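Local coordinates for protein 7,8-dihydro-6-hydroxymethylpterin pyrophosphokinase-dihydropteroate synthase (Plasmodium falciparum, PDB 6JWS) that probably catalyses two successive steps of folate biosynthesis, pyrophosphorylation of hydroxymethyldihydropterin by ATP and condensation of the resulting diphosphate with 4-aminobenzoate to dihydropteroate, at residues 43-48 with 182-187; 173-178 with 236-241. The protein carries 1 engineered substitution. One frame throughout, in Å; residues are numbered along the deposited sequence.

Interaction 1 (43-48 with 182-187). With CA (calcium ion), chain L.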
ATOM      1  N   LYS B  43      24.220  10.069  38.127  1.00 37.24           N
ATOM      2  CA  LYS B  43      24.663   9.934  39.510  1.00 36.90           C
ATOM      3  C   LYS B  43      25.952  10.721  39.757  1.00 35.28           C
ATOM      4  O   LYS B  43      26.012  11.520  40.688  1.00 36.58           O
ATOM      5  CB  LYS B  43      24.826   8.448  39.850  1.00 37.56           C
ATOM      6  CG  LYS B  43      25.093   8.124  41.315  1.00 39.03           C
ATOM      7  CD  LYS B  43      25.122   6.627  41.567  1.00 39.15           C
ATOM      8  CE  LYS B  43      25.279   6.245  43.025  1.00 37.74           C
ATOM      9  NZ  LYS B  43      24.313   6.955  43.894  1.00 38.19           N
ATOM     10  N   TYR B  44      26.959  10.525  38.893  1.00 34.91           N
ATOM     11  CA  TYR B  44      28.322  10.952  39.173  1.00 33.20           C
ATOM     12  C   TYR B  44      28.746  12.202  38.401  1.00 33.97           C
ATOM     13  O   TYR B  44      29.795  12.757  38.709  1.00 40.33           O
ATOM     14  CB  TYR B  44      29.313   9.810  38.928  1.00 31.68           C
ATOM     15  CG  TYR B  44      29.206   8.635  39.870  1.00 31.89           C
ATOM     16  CD1 TYR B  44      29.043   8.810  41.240  1.00 32.46           C
ATOM     17  CD2 TYR B  44      29.310   7.335  39.394  1.00 32.60           C
ATOM     18  CE1 TYR B  44      28.953   7.726  42.102  1.00 30.88           C
ATOM     19  CE2 TYR B  44      29.230   6.240  40.242  1.00 33.15           C
ATOM     20  CZ  TYR B  44      29.053   6.439  41.601  1.00 33.11           C
ATOM     21  OH  TYR B  44      28.985   5.357  42.433  1.00 38.07           O
ATOM     22  N   LEU B  45      27.964  12.662  37.415  1.00 33.02           N
ATOM     23  CA  LEU B  45      28.454  13.731  36.551  1.00 29.99           C
ATOM     24  C   LEU B  45      27.580  14.979  36.582  1.00 28.18           C
ATOM     25  O   LEU B  45      28.081  16.067  36.343  1.00 33.50           O
ATOM     26  CB  LEU B  45      28.623  13.227  35.113  1.00 30.54           C
ATOM     27  CG  LEU B  45      29.742  12.209  34.907  1.00 30.89           C
ATOM     28  CD1 LEU B  45      29.858  11.837  33.429  1.00 30.72           C
ATOM     29  CD2 LEU B  45      31.058  12.775  35.429  1.00 31.25           C
ATOM     30  N   GLY B  46      26.274  14.840  36.810  1.00 27.50           N
ATOM     31  CA  GLY B  46      25.405  16.008  36.758  1.00 26.44           C
ATOM     32  C   GLY B  46      23.990  15.659  36.298  1.00 28.35           C
ATOM     33  O   GLY B  46      23.426  14.634  36.686  1.00 28.90           O
ATOM     34  N   LYS B  47      23.418  16.522  35.457  1.00 27.61           N
ATOM     35  CA  LYS B  47      22.065  16.284  34.998  1.00 26.58           C
ATOM     36  C   LYS B  47      22.003  16.074  33.482  1.00 24.09           C
ATOM     37  O   LYS B  47      22.373  16.966  32.718  1.00 22.79           O
ATOM     38  CB  LYS B  47      21.165  17.451  35.407  1.00 27.45           C
ATOM     39  CG  LYS B  47      19.722  17.211  35.008  1.00 27.86           C
ATOM     40  CD  LYS B  47      18.733  18.273  35.387  1.00 30.18           C
ATOM     41  CE  LYS B  47      17.382  17.596  35.465  1.00 33.04           C
ATOM     42  NZ  LYS B  47      16.315  18.530  35.067  1.00 40.95           N
ATOM     43  N   ILE B  48      21.438  14.931  33.067  1.00 21.32           N
ATOM     44  CA  ILE B  48      21.130  14.688  31.664  1.00 22.05           C
ATOM     45  C   ILE B  48      19.958  15.565  31.222  1.00 21.81           C
ATOM     46  O   ILE B  48      18.853  15.448  31.746  1.00 22.41           O
ATOM     47  CB  ILE B  48      20.838  13.196  31.417  1.00 23.30           C
ATOM     48  CG1 ILE B  48      22.055  12.340  31.773  1.00 22.69           C
ATOM     49  CG2 ILE B  48      20.391  12.981  29.972  1.00 21.95           C
ATOM     50  CD1 ILE B  48      21.786  10.851  31.799  1.00 24.92           C
ATOM     51  N   VAL B 182      38.378  11.421  33.648  1.00 32.37           N
ATOM     52  CA  VAL B 182      38.820  10.562  34.739  1.00 33.33           C
ATOM     53  C   VAL B 182      37.607   9.869  35.359  1.00 32.62           C
ATOM     54  O   VAL B 182      37.586   8.642  35.470  1.00 31.54           O
ATOM     55  CB  VAL B 182      39.647  11.334  35.794  1.00 34.71           C
ATOM     56  CG1 VAL B 182      39.938  10.476  37.021  1.00 31.96           C
ATOM     57  CG2 VAL B 182      40.932  11.921  35.209  1.00 31.12           C
ATOM     58  N   VAL B 183      36.584  10.658  35.727  1.00 32.45           N
ATOM     59  CA  VAL B 183      35.364  10.092  36.294  1.00 33.73           C
ATOM     60  C   VAL B 183      34.697   9.132  35.306  1.00 34.82           C
ATOM     61  O   VAL B 183      34.176   8.092  35.713  1.00 37.84           O
ATOM     62  CB  VAL B 183      34.373  11.155  36.802  1.00 34.39           C
ATOM     63  CG1 VAL B 183      33.205  10.500  37.521  1.00 35.43           C
ATOM     64  CG2 VAL B 183      35.037  12.174  37.718  1.00 33.75           C
ATOM     65  N   ILE B 184      34.722   9.469  34.009  1.00 33.47           N
ATOM     66  CA  ILE B 184      34.123   8.610  33.000  1.00 33.64           C
ATOM     67  C   ILE B 184      34.865   7.276  32.970  1.00 37.45           C
ATOM     68  O   ILE B 184      34.242   6.213  32.882  1.00 40.23           O
ATOM     69  CB  ILE B 184      34.096   9.306  31.623  1.00 34.43           C
ATOM     70  CG1 ILE B 184      32.969  10.340  31.534  1.00 33.90           C
ATOM     71  CG2 ILE B 184      34.009   8.283  30.497  1.00 33.63           C
ATOM     72  CD1 ILE B 184      33.189  11.391  30.473  1.00 32.34           C
ATOM     73  N   LYS B 185      36.204   7.343  33.037  1.00 40.38           N
ATOM     74  CA  LYS B 185      37.042   6.151  33.069  1.00 41.08           C
ATOM     75  C   LYS B 185      36.696   5.306  34.291  1.00 39.06           C
ATOM     76  O   LYS B 185      36.656   4.085  34.195  1.00 38.54           O
ATOM     77  CB  LYS B 185      38.530   6.514  33.006  1.00 42.71           C
ATOM     78  CG  LYS B 185      38.997   7.093  31.679  1.00 40.90           C
ATOM     79  CD  LYS B 185      38.834   6.130  30.520  1.00 42.07           C
ATOM     80  CE  LYS B 185      38.995   6.813  29.176  1.00 42.40           C
ATOM     81  NZ  LYS B 185      39.016   5.828  28.073  1.00 42.53           N
ATOM     82  N   TYR B 186      36.404   5.970  35.416  1.00 40.72           N
ATOM     83  CA  TYR B 186      35.940   5.279  36.608  1.00 44.75           C
ATOM     84  C   TYR B 186      34.636   4.542  36.301  1.00 45.58           C
ATOM     85  O   TYR B 186      34.548   3.328  36.507  1.00 46.74           O
ATOM     86  CB  TYR B 186      35.843   6.231  37.807  1.00 51.34           C
ATOM     87  CG  TYR B 186      35.484   5.543  39.101  1.00 57.77           C
ATOM     88  CD1 TYR B 186      36.394   4.718  39.746  1.00 60.13           C
ATOM     89  CD2 TYR B 186      34.228   5.690  39.671  1.00 59.45           C
ATOM     90  CE1 TYR B 186      36.077   4.063  40.925  1.00 62.95           C
ATOM     91  CE2 TYR B 186      33.897   5.048  40.854  1.00 64.57           C
ATOM     92  CZ  TYR B 186      34.822   4.231  41.482  1.00 65.87           C
ATOM     93  OH  TYR B 186      34.508   3.583  42.641  1.00 69.46           O
ATOM     94  N   ILE B 187      33.651   5.282  35.764  1.00 43.79           N
ATOM     95  CA  ILE B 187      32.360   4.722  35.383  1.00 39.81           C
ATOM     96  C   ILE B 187      32.550   3.491  34.491  1.00 38.42           C
ATOM     97  O   ILE B 187      31.938   2.456  34.738  1.00 38.70           O
ATOM     98  CB  ILE B 187      31.448   5.797  34.745  1.00 38.23           C
ATOM     99  CG1 ILE B 187      30.930   6.787  35.789  1.00 34.19           C
ATOM    100  CG2 ILE B 187      30.297   5.165  33.967  1.00 38.26           C
ATOM    101  CD1 ILE B 187      30.413   8.076  35.208  1.00 32.37           C
TER
HETATM  102 CA    CA L 804      22.134  13.924  38.673  1.00 35.75          CA
HETATM  103  O   HOH W   1      21.836  16.034  38.557  1.00 27.62           O
HETATM  104  O   HOH W   2      23.601  14.661  40.465  1.00 30.04           O
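Leu-45 and Tyr-44 pack against one side of helix 177-190 in the HPPK domain, an alpha+beta fold of the ferredoxin-like kind, with helices laid on an antiparallel sheet. Leu-45 is the first residue to leave helix 30-44, and strand 46-57 starts right after it. Its side chain runs toward the helix. From CB the chain leads to CG, which sits beside the backbone N, anti to the carbonyl carbon (chi1 -68°), and lies 4.2 Å from CD1 of Ile-187. The two methyls then part. CD1 of Leu-45 meets CG1 of Ile-184 at 3.9 Å, the two side chains crossing at about a right angle. CD2 of Leu-45 touches CG1 of Val-183 at 3.8 Å, and here the side chains pass alongside in opposite directions. The leucine fork thus reaches residues from two successive turns of the helix.

Tyr-44 extends the apolar patch. Its CB lies 4.2 Å from CG1 of Val-183. CG1 of Ile-187 comes to the ring edge, near the ring plane, with CD2 of Tyr-44 at 4.0 Å. CG of Lys-43 lies over one ring face, toward its rim. The phenol OH is hydrogen-bonded to the backbone O of Glu-93, so the polar tip of this buried side chain is satisfied.

All five touching residues are buried. Ile-184 also packs on Ile-211 of the ATP pocket, and Lys-185 on the same helix contacts ATP. Segment 43-48 also carries a calcium ligand beyond the packing: alongside Glu-42, Glu-99 and waters, the carbonyl O of Gly-46 binds the ion at 2.5 Å.

Interaction 2 (173-178 with 236-241)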
ATOM      1  N   PHE B 173      28.952  19.391  37.072  1.00 35.34           N
ATOM      2  CA  PHE B 173      29.562  20.152  38.160  1.00 36.84           C
ATOM      3  C   PHE B 173      31.078  19.956  38.124  1.00 38.96           C
ATOM      4  O   PHE B 173      31.815  20.621  38.855  1.00 41.42           O
ATOM      5  CB  PHE B 173      28.955  19.762  39.517  1.00 29.33           C
ATOM      6  CG  PHE B 173      28.664  18.291  39.681  1.00 28.75           C
ATOM      7  CD1 PHE B 173      29.691  17.354  39.675  1.00 28.69           C
ATOM      8  CD2 PHE B 173      27.356  17.832  39.810  1.00 26.49           C
ATOM      9  CE1 PHE B 173      29.422  15.998  39.803  1.00 28.08           C
ATOM     10  CE2 PHE B 173      27.086  16.474  39.942  1.00 25.33           C
ATOM     11  CZ  PHE B 173      28.119  15.556  39.948  1.00 26.98           C
ATOM     12  N   VAL B 174      31.527  19.024  37.272  1.00 38.46           N
ATOM     13  CA  VAL B 174      32.941  18.752  37.083  1.00 37.32           C
ATOM     14  C   VAL B 174      33.583  19.973  36.432  1.00 37.38           C
ATOM     15  O   VAL B 174      32.947  20.644  35.625  1.00 38.28           O
ATOM     16  CB  VAL B 174      33.156  17.450  36.293  1.00 36.32           C
ATOM     17  CG1 VAL B 174      34.620  17.225  35.964  1.00 37.20           C
ATOM     18  CG2 VAL B 174      32.609  16.261  37.064  1.00 36.40           C
ATOM     19  N   ASN B 175      34.827  20.278  36.829  1.00 38.79           N
ATOM     20  CA  ASN B 175      35.451  21.550  36.494  1.00 39.86           C
ATOM     21  C   ASN B 175      35.999  21.581  35.069  1.00 37.88           C
ATOM     22  O   ASN B 175      36.100  22.661  34.486  1.00 36.78           O
ATOM     23  CB  ASN B 175      36.547  21.948  37.483  1.00 45.18           C
ATOM     24  CG  ASN B 175      36.014  22.270  38.863  1.00 49.84           C
ATOM     25  OD1 ASN B 175      34.961  22.891  39.015  1.00 51.06           O
ATOM     26  ND2 ASN B 175      36.744  21.849  39.879  1.00 52.18           N
ATOM     27  N   ASP B 176      36.372  20.413  34.521  1.00 37.59           N
ATOM     28  CA  ASP B 176      37.077  20.387  33.248  1.00 35.07           C
ATOM     29  C   ASP B 176      36.922  19.026  32.579  1.00 34.22           C
ATOM     30  O   ASP B 176      36.615  18.032  33.244  1.00 32.65           O
ATOM     31  CB  ASP B 176      38.568  20.682  33.445  1.00 37.76           C
ATOM     32  CG  ASP B 176      39.247  19.594  34.255  1.00 39.68           C
ATOM     33  OD1 ASP B 176      39.138  19.643  35.500  1.00 40.75           O
ATOM     34  OD2 ASP B 176      39.803  18.657  33.637  1.00 39.32           O
ATOM     35  N   PRO B 177      37.166  18.943  31.245  1.00 35.80           N
ATOM     36  CA  PRO B 177      37.072  17.679  30.514  1.00 34.46           C
ATOM     37  C   PRO B 177      38.071  16.614  30.951  1.00 36.16           C
ATOM     38  O   PRO B 177      37.810  15.413  30.804  1.00 35.83           O
ATOM     39  CB  PRO B 177      37.257  18.058  29.030  1.00 34.53           C
ATOM     40  CG  PRO B 177      37.859  19.454  29.035  1.00 33.38           C
ATOM     41  CD  PRO B 177      37.451  20.083  30.351  1.00 35.51           C
ATOM     42  N   LEU B 178      39.215  17.050  31.498  1.00 37.82           N
ATOM     43  CA  LEU B 178      40.176  16.055  31.959  1.00 34.88           C
ATOM     44  C   LEU B 178      39.654  15.403  33.233  1.00 31.16           C
ATOM     45  O   LEU B 178      39.666  14.183  33.339  1.00 30.73           O
ATOM     46  CB  LEU B 178      41.584  16.641  32.117  1.00 35.96           C
ATOM     47  CG  LEU B 178      42.671  15.615  32.442  1.00 37.38           C
ATOM     48  CD1 LEU B 178      42.492  14.338  31.635  1.00 36.44           C
ATOM     49  CD2 LEU B 178      44.060  16.191  32.218  1.00 41.65           C
ATOM     50  N   SER B 236      37.981  11.865  44.272  1.00 54.20           N
ATOM     51  CA  SER B 236      37.572  12.113  45.650  1.00 51.31           C
ATOM     52  C   SER B 236      36.814  13.429  45.756  1.00 49.04           C
ATOM     53  O   SER B 236      36.057  13.640  46.699  1.00 54.26           O
ATOM     54  CB  SER B 236      38.751  12.107  46.595  1.00 54.50           C
ATOM     55  OG  SER B 236      39.129  10.778  46.919  1.00 57.61           O
ATOM     56  N   LYS B 237      37.045  14.310  44.781  1.00 45.68           N
ATOM     57  CA  LYS B 237      36.402  15.608  44.741  1.00 44.11           C
ATOM     58  C   LYS B 237      34.926  15.436  44.379  1.00 44.89           C
ATOM     59  O   LYS B 237      34.137  16.348  44.614  1.00 48.63           O
ATOM     60  CB  LYS B 237      37.137  16.503  43.739  1.00 44.41           C
ATOM     61  CG  LYS B 237      36.518  17.870  43.486  1.00 45.29           C
ATOM     62  CD  LYS B 237      37.411  18.773  42.659  1.00 48.07           C
ATOM     63  CE  LYS B 237      36.677  19.957  42.060  1.00 50.68           C
ATOM     64  NZ  LYS B 237      36.007  20.809  43.070  1.00 54.06           N
ATOM     65  N   TYR B 238      34.560  14.270  43.821  1.00 40.84           N
ATOM     66  CA  TYR B 238      33.224  14.085  43.274  1.00 40.05           C
ATOM     67  C   TYR B 238      32.542  12.844  43.846  1.00 41.44           C
ATOM     68  O   TYR B 238      31.315  12.806  43.911  1.00 39.73           O
ATOM     69  CB  TYR B 238      33.240  14.039  41.743  1.00 35.62           C
ATOM     70  CG  TYR B 238      33.829  15.256  41.082  1.00 32.83           C
ATOM     71  CD1 TYR B 238      33.193  16.485  41.155  1.00 33.80           C
ATOM     72  CD2 TYR B 238      35.016  15.178  40.371  1.00 31.88           C
ATOM     73  CE1 TYR B 238      33.730  17.616  40.560  1.00 32.34           C
ATOM     74  CE2 TYR B 238      35.565  16.299  39.770  1.00 31.45           C
ATOM     75  CZ  TYR B 238      34.921  17.522  39.863  1.00 31.36           C
ATOM     76  OH  TYR B 238      35.453  18.632  39.265  1.00 33.66           O
ATOM     77  N   ILE B 239      33.329  11.838  44.249  1.00 42.75           N
ATOM     78  CA  ILE B 239      32.762  10.603  44.772  1.00 47.89           C
ATOM     79  C   ILE B 239      33.282  10.359  46.193  1.00 52.78           C
ATOM     80  O   ILE B 239      34.449  10.632  46.482  1.00 58.68           O
ATOM     81  CB  ILE B 239      33.033   9.426  43.805  1.00 48.50           C
ATOM     82  CG1 ILE B 239      32.585   9.743  42.371  1.00 48.01           C
ATOM     83  CG2 ILE B 239      32.416   8.126  44.311  1.00 44.50           C
ATOM     84  CD1 ILE B 239      33.010   8.721  41.337  1.00 47.12           C
ATOM     85  N   HIS B 240      32.395   9.880  47.080  1.00 49.66           N
ATOM     86  CA  HIS B 240      32.762   9.391  48.404  1.00 53.29           C
ATOM     87  C   HIS B 240      33.357   7.995  48.259  1.00 57.42           C
ATOM     88  O   HIS B 240      32.622   7.009  48.259  1.00 58.40           O
ATOM     89  CB  HIS B 240      31.535   9.293  49.333  1.00 51.89           C
ATOM     90  CG  HIS B 240      31.050  10.588  49.899  1.00 53.23           C
ATOM     91  ND1 HIS B 240      29.851  11.165  49.509  1.00 53.14           N
ATOM     92  CD2 HIS B 240      31.579  11.410  50.835  1.00 55.60           C
ATOM     93  CE1 HIS B 240      29.674  12.298  50.164  1.00 56.47           C
ATOM     94  NE2 HIS B 240      30.723  12.470  50.990  1.00 56.62           N
ATOM     95  N   LEU B 241      34.689   7.917  48.144  1.00 64.72           N
ATOM     96  CA  LEU B 241      35.343   6.658  47.815  1.00 75.48           C
ATOM     97  C   LEU B 241      35.500   5.767  49.048  1.00 84.14           C
ATOM     98  O   LEU B 241      35.771   6.251  50.147  1.00 86.33           O
ATOM     99  CB  LEU B 241      36.692   6.946  47.152  1.00 71.29           C
ATOM    100  CG  LEU B 241      36.600   7.531  45.746  1.00 70.72           C
ATOM    101  CD1 LEU B 241      37.845   8.337  45.412  1.00 72.54           C
ATOM    102  CD2 LEU B 241      36.369   6.435  44.717  1.00 67.76           C
TER
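The Tyr-238 ring is sandwiched between two aliphatic groups, one from each segment. CG2 of Val-174 sits over the centre of one face. It is 3.8 Å from the ring centroid and only 11° off the ring normal, a CH-pi contact. CG of Lys-237, the preceding residue, lies over the centre of the opposite face. Val-174 and Tyr-238 cross at about a right angle. CG1 of Val-174 is anti to the backbone N, which leaves CG2 beside that N and above the ring.

Phe-173 approaches differently. Its side chain slides past that of Tyr-238 in the opposite direction, and the rings meet obliquely, CD1 of Phe-173 to CD1 of Tyr-238 at 3.9 Å. Phe-173 also stacks with Tyr-97.

The phenol end reaches the backbone of 173-178. The N-H of Asn-175 donates to OH of Tyr-238 over 3.0 Å, with a bent angle of 144° at the hydrogen. The Asn-175 side chain crosses the tyrosine obliquely, its amide plane turned 65° from the ring. ND2 of Asn-175 is hydrogen-bonded to the backbone O of Ile-8, and NZ of Lys-237 to the backbone O of Ser-10.

The contact joins the turn between strand 163-172 and helix 177-190 to the loop after helix 228-236. Asp-176 N-caps helix 177-190, its OD2 taking the N-H of Ser-179. The chemistry is divided: the ring faces pack on carbon, while the buried hydroxyl accepts a backbone N-H. That bond ties the tyrosine tip to the main chain just before helix 177-190.

How the interactions relate
Interactions 1 and 2 are neighbours in the HPPK domain, with centres 8 Å apart. They share helix 177-190: segment 173-178 runs into its N-terminus, with the contact made by the turn just before it, and interaction 1 uses its middle. Along the chain their segments alternate, in the order 43-48, 173-178, 182-187 and 236-241. The Phe-173 ring links them directly. It packs on the backbone from Tyr-44 to Gly-46, with CE1 of Phe-173 3.4 Å from O of Tyr-44. Tyr-186 and Ile-239 make a second bridge. Together they join the turn after helix 30-44, helix 177-190 with the turn that precedes it, and the loop 236-241 into one packed region, flanked by the calcium site and the ATP pocket.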